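Local coordinates for major mite allergen Der p 23 (Dermatophagoides pteronyssinus, PDB 4ZCE), which is a peritrophin-like major house dust mite allergen that is bound by IgE and does not bind chitin in vitro, at residues 5-10 with 24-29; 11-16 with 40-45. All blocks are in the same frame, centred on the assembly; numbering follows the deposited sequence.

Contact 1 (5-10 with 24-29); sequences FECPSR and YICSNW
The C7–C26 disulfide of the peritrophin-A (chitin-binding type-2) domain ties the loop 5-10, which precedes the first strand, to strand 22-27. The SG atoms of C7 and C26 lie 2.1 Å apart with a C-S-S-C torsion of -99°, and both cysteines are buried; the domain has no helix, and the bridge is consistent with the reliance of small disulfide-rich domains on cross-links. To one side of the bridge the rings of F5 and Y24 form an offset stack, centroids 4.0 Å apart and planes 5° from parallel. The side chains run past each other in opposite directions, so CB of each lies over the other's ring; F5 reaches this position with CG anti to its backbone N (chi1 -174°). C26 SG meets the F5 ring at its edge, 4.0 Å from CE1. Contacts of R10 add the turn at 28-29: the backbone N of W29 donates a 2.9 Å hydrogen bond to R10 O. The broad indole of W29 offers a flat face to the backbone of S9 and R10, with R10 CA 3.5 Å from the centroid of its five-membered ring, a CH-pi contact. R10 extends alongside N28, and its NE and NH2 both make weak hydrogen bonds to N28 OD1. One water bridges C7 N and W29 O. N28 and W29 join strands 22-27 and 30-35 with positive phi, near a type I' turn, common in two-residue hairpins; asparagine tolerates such angles comparatively well. H33 of strand 30-35 stacks on Y24, while F14 of strand 12-15 packs against F5, P8 and C26.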
ATOM      1  N   PHE A   5       3.424   5.686  18.118  1.00 17.81           N
ATOM      2  CA  PHE A   5       2.261   6.174  17.395  1.00 15.10           C
ATOM      3  C   PHE A   5       0.996   5.926  18.140  1.00 12.05           C
ATOM      4  O   PHE A   5       0.751   4.839  18.625  1.00 16.84           O
ATOM      5  CB  PHE A   5       2.185   5.553  15.994  1.00 18.57           C
ATOM      6  CG  PHE A   5       1.119   6.117  15.167  1.00 13.15           C
ATOM      7  CD1 PHE A   5      -0.040   5.470  15.122  1.00 15.97           C
ATOM      8  CD2 PHE A   5       1.223   7.315  14.509  1.00 13.92           C
ATOM      9  CE1 PHE A   5      -1.078   5.954  14.321  1.00 12.22           C
ATOM     10  CE2 PHE A   5       0.196   7.817  13.784  1.00 16.18           C
ATOM     11  CZ  PHE A   5      -0.937   7.119  13.676  1.00 14.90           C
ATOM     12  N   GLU A   6       0.146   6.985  18.254  1.00 12.60           N
ATOM     13  CA  GLU A   6      -1.158   6.863  18.894  1.00 13.87           C
ATOM     14  C   GLU A   6      -2.264   7.016  17.842  1.00 13.63           C
ATOM     15  O   GLU A   6      -2.316   8.015  17.115  1.00 14.79           O
ATOM     16  CB  GLU A   6      -1.299   7.922  19.993  1.00 14.63           C
ATOM     17  CG  GLU A   6      -2.529   7.751  20.867  1.00 14.59           C
ATOM     18  CD  GLU A   6      -2.415   6.605  21.854  1.00 18.72           C
ATOM     19  OE1 GLU A   6      -1.292   6.131  22.105  1.00 19.24           O
ATOM     20  OE2 GLU A   6      -3.460   6.174  22.408  1.00 19.45           O
ATOM     21  N   CYS A   7      -3.157   6.032  17.781  1.00 13.73           N
ATOM     22  CA  CYS A   7      -4.261   6.054  16.824  1.00 14.44           C
ATOM     23  C   CYS A   7      -5.196   7.228  17.080  1.00 16.01           C
ATOM     24  O   CYS A   7      -5.674   7.389  18.208  1.00 16.98           O
ATOM     25  CB  CYS A   7      -5.064   4.759  16.909  1.00 13.40           C
ATOM     26  SG  CYS A   7      -4.221   3.380  16.115  1.00 16.62           S
ATOM     27  N   PRO A   8      -5.457   8.052  16.046  1.00 14.49           N
ATOM     28  CA  PRO A   8      -6.446   9.133  16.192  1.00 15.43           C
ATOM     29  C   PRO A   8      -7.898   8.667  16.065  1.00 19.12           C
ATOM     30  O   PRO A   8      -8.815   9.350  16.524  1.00 24.71           O
ATOM     31  CB  PRO A   8      -6.102  10.080  15.048  1.00 24.53           C
ATOM     32  CG  PRO A   8      -4.725   9.731  14.646  1.00 24.57           C
ATOM     33  CD  PRO A   8      -4.660   8.239  14.824  1.00 14.62           C
ATOM     34  N   SER A   9      -8.102   7.501  15.464  1.00 18.59           N
ATOM     35  CA  SER A   9      -9.431   6.940  15.319  1.00 18.01           C
ATOM     36  C   SER A   9      -9.353   5.451  15.577  1.00 18.39           C
ATOM     37  O   SER A   9      -8.285   4.853  15.502  1.00 15.78           O
ATOM     38  CB  SER A   9      -9.964   7.208  13.910  1.00 21.89           C
ATOM     39  OG  SER A   9      -9.790   8.570  13.557  1.00 33.82           O
ATOM     40  N   ARG A  10     -10.501   4.852  15.821  1.00 15.56           N
ATOM     41  CA  ARG A  10     -10.593   3.457  16.129  1.00 16.19           C
ATOM     42  C   ARG A  10     -10.069   2.617  14.958  1.00 15.33           C
ATOM     43  O   ARG A  10      -9.399   1.669  15.149  1.00 16.34           O
ATOM     44  CB  ARG A  10     -12.060   3.084  16.466  1.00 20.15           C
ATOM     45  CG  ARG A  10     -12.264   1.658  16.798  1.00 21.06           C
ATOM     46  CD  ARG A  10     -13.727   1.394  17.137  1.00 27.99           C
ATOM     47  NE  ARG A  10     -13.877   0.030  17.495  1.00 33.55           N
ATOM     48  CZ  ARG A  10     -14.977  -0.659  17.255  1.00 58.69           C
ATOM     49  NH1 ARG A  10     -16.022  -0.076  16.672  1.00 54.07           N
ATOM     50  NH2 ARG A  10     -15.016  -1.918  17.586  1.00 52.03           N
ATOM     51  N   TYR A  24       0.480   3.987   8.978  1.00 10.44           N
ATOM     52  CA  TYR A  24      -0.055   3.212  10.074  1.00 11.02           C
ATOM     53  C   TYR A  24      -1.493   2.803   9.787  1.00 11.57           C
ATOM     54  O   TYR A  24      -2.290   3.589   9.279  1.00 11.51           O
ATOM     55  CB  TYR A  24      -0.003   4.010  11.381  1.00  9.38           C
ATOM     56  CG  TYR A  24       1.401   4.258  11.886  1.00 10.43           C
ATOM     57  CD1 TYR A  24       2.058   5.446  11.595  1.00 13.55           C
ATOM     58  CD2 TYR A  24       2.066   3.310  12.652  1.00 13.26           C
ATOM     59  CE1 TYR A  24       3.349   5.690  12.062  1.00 13.03           C
ATOM     60  CE2 TYR A  24       3.349   3.547  13.126  1.00 14.30           C
ATOM     61  CZ  TYR A  24       3.987   4.736  12.819  1.00 12.59           C
ATOM     62  OH  TYR A  24       5.270   4.947  13.293  1.00 18.12           O
ATOM     63  N   ILE A  25      -1.823   1.569  10.131  1.00 12.34           N
ATOM     64  CA  ILE A  25      -3.198   1.105  10.059  1.00 11.71           C
ATOM     65  C   ILE A  25      -3.694   0.901  11.477  1.00 12.85           C
ATOM     66  O   ILE A  25      -3.054   0.197  12.271  1.00 13.65           O
ATOM     67  CB  ILE A  25      -3.332  -0.217   9.268  1.00 11.87           C
ATOM     68  CG1 ILE A  25      -2.708  -0.077   7.877  1.00 14.82           C
ATOM     69  CG2 ILE A  25      -4.799  -0.599   9.167  1.00 14.06           C
ATOM     70  CD1 ILE A  25      -2.707  -1.371   7.058  1.00 17.44           C
ATOM     71  N   CYS A  26      -4.814   1.547  11.795  1.00 11.96           N
ATOM     72  CA  CYS A  26      -5.433   1.429  13.109  1.00 13.41           C
ATOM     73  C   CYS A  26      -6.639   0.499  13.045  1.00 15.44           C
ATOM     74  O   CYS A  26      -7.473   0.600  12.144  1.00 17.22           O
ATOM     75  CB  CYS A  26      -5.849   2.802  13.642  1.00 14.61           C
ATOM     76  SG  CYS A  26      -4.430   3.847  14.118  1.00 15.31           S
ATOM     77  N   SER A  27      -6.697  -0.413  14.009  1.00 16.91           N
ATOM     78  CA  SER A  27      -7.835  -1.303  14.184  1.00 20.96           C
ATOM     79  C   SER A  27      -8.096  -1.417  15.689  1.00 16.34           C
ATOM     80  O   SER A  27      -7.208  -1.824  16.449  1.00 20.82           O
ATOM     81  CB  SER A  27      -7.518  -2.666  13.572  1.00 24.64           C
ATOM     82  OG  SER A  27      -8.621  -3.543  13.720  1.00 32.29           O
ATOM     83  N   ASN A  28      -9.309  -1.046  16.098  1.00 20.43           N
ATOM     84  CA  ASN A  28      -9.667  -0.976  17.515  1.00 21.73           C
ATOM     85  C   ASN A  28      -8.619  -0.194  18.307  1.00 20.74           C
ATOM     86  O   ASN A  28      -8.185  -0.619  19.383  1.00 23.99           O
ATOM     87  CB  ASN A  28      -9.873  -2.374  18.108  1.00 26.31           C
ATOM     88  CG  ASN A  28     -11.105  -3.064  17.554  1.00 29.15           C
ATOM     89  OD1 ASN A  28     -12.088  -2.413  17.233  1.00 32.98           O
ATOM     90  ND2 ASN A  28     -11.057  -4.383  17.436  1.00 34.22           N
ATOM     91  N   TRP A  29      -8.213   0.945  17.747  1.00 16.62           N
ATOM     92  CA  TRP A  29      -7.267   1.868  18.388  1.00 15.60           C
ATOM     93  C   TRP A  29      -5.836   1.337  18.542  1.00 22.57           C
ATOM     94  O   TRP A  29      -5.004   1.997  19.182  1.00 24.47           O
ATOM     95  CB  TRP A  29      -7.795   2.357  19.752  1.00 17.32           C
ATOM     96  CG  TRP A  29      -9.122   3.112  19.679  1.00 14.79           C
ATOM     97  CD1 TRP A  29     -10.373   2.613  19.928  1.00 18.88           C
ATOM     98  CD2 TRP A  29      -9.309   4.488  19.325  1.00 17.60           C
ATOM     99  NE1 TRP A  29     -11.316   3.591  19.756  1.00 17.89           N
ATOM    100  CE2 TRP A  29     -10.695   4.753  19.387  1.00 19.33           C
ATOM    101  CE3 TRP A  29      -8.440   5.525  18.968  1.00 16.13           C
ATOM    102  CZ2 TRP A  29     -11.225   6.005  19.100  1.00 17.41           C
ATOM    103  CZ3 TRP A  29      -8.971   6.768  18.681  1.00 17.59           C
ATOM    104  CH2 TRP A  29     -10.350   6.997  18.748  1.00 19.98           C
TER
HETATM  105  O   HOH W   1      -3.000   3.781  19.675  1.00 21.63           O

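Contact 2 (11-16 with 40-45); sequences FGYFAD and TRWNED
W42, from the short C-terminal hairpin of the chitin-binding type-2 fold, meets Y13 and A15 on strand 12-15, an outer strand of the three-stranded antiparallel sheet. Its CG stands anti to the backbone N (chi1 -178°), which sends the indole out toward strand 12-15. The benzo side of the indole meets Y13, whose CB lies 3.7 Å from W42 CZ2, and the two side chains cross at about a right angle. With CG beside its backbone N (chi1 -70°), the Y13 ring keeps one edge atom, CD2, 4.0 Å from W42 CH2, while its far end heads off to meet F11 of the second subunit, planes at about 40°. At the pyrrole side A15 CA comes within 3.5 Å of W42 CD1; the small methyl of alanine probably allows this close approach. That methyl is also touched by E44, whose CD is 3.7 Å from A15 CB. E44 extends beyond CG, laying its aliphatic part and carboxylate alongside the alanine. F23 of the central strand stacks on W42, and C49 of strand 48-49 also packs against it. Two waters bridge polar atoms of the two segments. One, lying in the indole plane, accepts from W42 NE1 and donates to Y13 O, both at 2.9 Å, so the tryptophan keeps a polar partner while its carbons pack. The other accepts from A15 N at 3.0 Å and donates to E44 OE2 at 2.9 Å.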
ATOM      1  N   PHE A  11     -10.494   3.013  13.775  1.00 16.78           N
ATOM      2  CA  PHE A  11     -10.095   2.419  12.500  1.00 18.50           C
ATOM      3  C   PHE A  11      -9.611   3.530  11.598  1.00 17.50           C
ATOM      4  O   PHE A  11     -10.193   4.610  11.558  1.00 19.73           O
ATOM      5  CB  PHE A  11     -11.278   1.704  11.839  1.00 16.18           C
ATOM      6  CG  PHE A  11     -11.779   0.543  12.632  1.00 21.08           C
ATOM      7  CD1 PHE A  11     -11.064  -0.631  12.683  1.00 23.29           C
ATOM      8  CD2 PHE A  11     -12.959   0.636  13.349  1.00 24.03           C
ATOM      9  CE1 PHE A  11     -11.515  -1.701  13.426  1.00 32.05           C
ATOM     10  CE2 PHE A  11     -13.413  -0.435  14.087  1.00 24.21           C
ATOM     11  CZ  PHE A  11     -12.689  -1.602  14.125  1.00 24.15           C
ATOM     12  N   GLY A  12      -8.536   3.285  10.860  1.00 15.20           N
ATOM     13  CA  GLY A  12      -8.066   4.290   9.935  1.00 18.07           C
ATOM     14  C   GLY A  12      -6.683   4.019   9.396  1.00 12.02           C
ATOM     15  O   GLY A  12      -5.968   3.135   9.887  1.00 14.84           O
ATOM     16  N   TYR A  13      -6.333   4.789   8.373  1.00 15.34           N
ATOM     17  CA  TYR A  13      -5.036   4.745   7.722  1.00 13.61           C
ATOM     18  C   TYR A  13      -4.420   6.118   7.877  1.00 15.84           C
ATOM     19  O   TYR A  13      -5.048   7.119   7.521  1.00 19.66           O
ATOM     20  CB  TYR A  13      -5.192   4.443   6.229  1.00 12.80           C
ATOM     21  CG  TYR A  13      -5.634   3.032   5.940  1.00 15.20           C
ATOM     22  CD1 TYR A  13      -6.956   2.646   6.127  1.00 18.17           C
ATOM     23  CD2 TYR A  13      -4.732   2.084   5.487  1.00 16.50           C
ATOM     24  CE1 TYR A  13      -7.359   1.338   5.877  1.00 18.48           C
ATOM     25  CE2 TYR A  13      -5.126   0.773   5.235  1.00 15.93           C
ATOM     26  CZ  TYR A  13      -6.436   0.412   5.428  1.00 23.05           C
ATOM     27  OH  TYR A  13      -6.798  -0.893   5.170  1.00 22.30           O
ATOM     28  N   PHE A  14      -3.199   6.167   8.408  1.00 10.87           N
ATOM     29  CA  PHE A  14      -2.558   7.429   8.761  1.00 14.18           C
ATOM     30  C   PHE A  14      -1.120   7.515   8.315  1.00 13.67           C
ATOM     31  O   PHE A  14      -0.384   6.534   8.293  1.00 12.14           O
ATOM     32  CB  PHE A  14      -2.636   7.641  10.270  1.00 13.27           C
ATOM     33  CG  PHE A  14      -4.037   7.590  10.791  1.00 14.61           C
ATOM     34  CD1 PHE A  14      -4.840   8.708  10.740  1.00 20.32           C
ATOM     35  CD2 PHE A  14      -4.569   6.411  11.281  1.00 13.54           C
ATOM     36  CE1 PHE A  14      -6.138   8.653  11.196  1.00 23.76           C
ATOM     37  CE2 PHE A  14      -5.860   6.361  11.735  1.00 17.65           C
ATOM     38  CZ  PHE A  14      -6.643   7.477  11.686  1.00 15.20           C
ATOM     39  N   ALA A  15      -0.725   8.722   7.955  1.00 14.20           N
ATOM     40  CA  ALA A  15       0.628   8.975   7.528  1.00 10.93           C
ATOM     41  C   ALA A  15       1.622   8.670   8.636  1.00 14.02           C
ATOM     42  O   ALA A  15       1.319   8.818   9.826  1.00 14.64           O
ATOM     43  CB  ALA A  15       0.766  10.409   7.107  1.00 13.98           C
ATOM     44  N   ASP A  16       2.812   8.256   8.217  1.00 12.63           N
ATOM     45  CA  ASP A  16       3.973   8.199   9.091  1.00 15.07           C
ATOM     46  C   ASP A  16       4.739   9.508   8.906  1.00 14.57           C
ATOM     47  O   ASP A  16       5.382   9.704   7.880  1.00 15.26           O
ATOM     48  CB  ASP A  16       4.857   7.003   8.730  1.00 12.24           C
ATOM     49  CG  ASP A  16       6.079   6.890   9.617  1.00 15.16           C
ATOM     50  OD1 ASP A  16       6.352   7.841  10.382  1.00 15.76           O
ATOM     51  OD2 ASP A  16       6.778   5.860   9.546  1.00 14.38           O
ATOM     52  N   THR A  40       6.640   3.755  -4.144  1.00 13.08           N
ATOM     53  CA  THR A  40       5.472   4.584  -3.887  1.00 12.14           C
ATOM     54  C   THR A  40       5.539   5.235  -2.520  1.00 11.76           C
ATOM     55  O   THR A  40       6.293   4.810  -1.643  1.00 12.62           O
ATOM     56  CB  THR A  40       4.119   3.823  -4.048  1.00 11.32           C
ATOM     57  OG1 THR A  40       3.999   2.792  -3.060  1.00 10.79           O
ATOM     58  CG2 THR A  40       4.014   3.219  -5.437  1.00 11.10           C
ATOM     59  N   ARG A  41       4.712   6.269  -2.358  1.00 13.24           N
ATOM     60  CA  ARG A  41       4.683   7.088  -1.155  1.00 12.51           C
ATOM     61  C   ARG A  41       3.250   7.223  -0.660  1.00 11.11           C
ATOM     62  O   ARG A  41       2.306   7.177  -1.445  1.00 12.95           O
ATOM     63  CB  ARG A  41       5.273   8.473  -1.448  1.00 14.72           C
ATOM     64  CG  ARG A  41       6.793   8.490  -1.529  1.00 15.88           C
ATOM     65  CD  ARG A  41       7.347   9.874  -1.863  1.00 21.61           C
ATOM     66  NE  ARG A  41       8.811   9.857  -1.935  1.00 19.82           N
ATOM     67  CZ  ARG A  41       9.603  10.866  -1.573  1.00 26.72           C
ATOM     68  NH1 ARG A  41       9.091  11.997  -1.099  1.00 27.68           N
ATOM     69  NH2 ARG A  41      10.916  10.733  -1.672  1.00 30.35           N
ATOM     70  N   TRP A  42       3.092   7.403   0.651  1.00 11.22           N
ATOM     71  CA  TRP A  42       1.771   7.463   1.255  1.00  8.63           C
ATOM     72  C   TRP A  42       1.077   8.729   0.823  1.00 12.75           C
ATOM     73  O   TRP A  42       1.672   9.807   0.847  1.00 15.15           O
ATOM     74  CB  TRP A  42       1.861   7.440   2.775  1.00 13.35           C
ATOM     75  CG  TRP A  42       0.520   7.457   3.381  1.00 11.71           C
ATOM     76  CD1 TRP A  42      -0.045   8.464   4.095  1.00 14.56           C
ATOM     77  CD2 TRP A  42      -0.472   6.430   3.277  1.00 10.46           C
ATOM     78  NE1 TRP A  42      -1.327   8.126   4.461  1.00 13.89           N
ATOM     79  CE2 TRP A  42      -1.609   6.875   3.977  1.00 13.74           C
ATOM     80  CE3 TRP A  42      -0.500   5.170   2.675  1.00 13.71           C
ATOM     81  CZ2 TRP A  42      -2.757   6.114   4.081  1.00 15.31           C
ATOM     82  CZ3 TRP A  42      -1.634   4.416   2.788  1.00 12.67           C
ATOM     83  CH2 TRP A  42      -2.749   4.885   3.492  1.00 14.13           C
ATOM     84  N   ASN A  43      -0.169   8.577   0.399  1.00 12.32           N
ATOM     85  CA  ASN A  43      -1.017   9.671  -0.067  1.00 14.78           C
ATOM     86  C   ASN A  43      -2.174   9.802   0.923  1.00 15.41           C
ATOM     87  O   ASN A  43      -3.122   9.015   0.901  1.00 14.69           O
ATOM     88  CB  ASN A  43      -1.493   9.342  -1.492  1.00 13.76           C
ATOM     89  CG  ASN A  43      -2.503  10.346  -2.050  1.00 25.68           C
ATOM     90  OD1 ASN A  43      -3.059  11.172  -1.335  1.00 19.72           O
ATOM     91  ND2 ASN A  43      -2.758  10.249  -3.346  1.00 24.14           N
ATOM     92  N   GLU A  44      -2.060  10.769   1.832  1.00 16.38           N
ATOM     93  CA  GLU A  44      -3.027  10.951   2.916  1.00 20.48           C
ATOM     94  C   GLU A  44      -4.439  11.168   2.396  1.00 21.02           C
ATOM     95  O   GLU A  44      -5.413  10.645   2.943  1.00 27.34           O
ATOM     96  CB  GLU A  44      -2.637  12.183   3.737  1.00 25.53           C
ATOM     97  CG  GLU A  44      -1.387  11.991   4.546  1.00 43.24           C
ATOM     98  CD  GLU A  44      -1.149  13.111   5.550  1.00 41.33           C
ATOM     99  OE1 GLU A  44      -0.120  13.809   5.414  1.00 38.15           O
ATOM    100  OE2 GLU A  44      -1.974  13.273   6.478  1.00 32.54           O
ATOM    101  N   ASP A  45      -4.538  11.969   1.346  1.00 20.24           N
ATOM    102  CA  ASP A  45      -5.839  12.390   0.855  1.00 22.25           C
ATOM    103  C   ASP A  45      -6.623  11.191   0.351  1.00 30.71           C
ATOM    104  O   ASP A  45      -7.853  11.145   0.461  1.00 25.19           O
ATOM    105  CB  ASP A  45      -5.671  13.394  -0.277  1.00 18.62           C
ATOM    106  CG  ASP A  45      -5.277  14.783   0.212  1.00 27.41           C
ATOM    107  OD1 ASP A  45      -5.338  15.022   1.433  1.00 22.59           O
ATOM    108  OD2 ASP A  45      -4.919  15.632  -0.634  1.00 29.23           O
TER
HETATM  109  O   HOH W   2      -3.707   9.001   5.796  1.00 21.29           O
HETATM  110  O   HOH W   3      -2.556  11.120   8.324  1.00 26.48           O

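In the fold
Both contacts use the three-stranded sheet, in which strands 12-15 and 22-27 are neighbours: C26 N lies 2.7 Å from G12 O and Y24 N 2.8 Å from F14 O, probable hydrogen bonds. Their segments alternate along the chain, and their centres are 12 Å apart. Both count as surface contacts, but contact 1 has two buried cysteines at its middle and buries 589 Å² (both sides summed), against 204 Å² for contact 2, which has no buried residue among those that touch. Contact 1 combines a covalent link, a ring stack and direct hydrogen bonds with one water bridge; contact 2, nearer the centre of the chain, joins sheet and C-terminal hairpin by apolar packing and two water bridges.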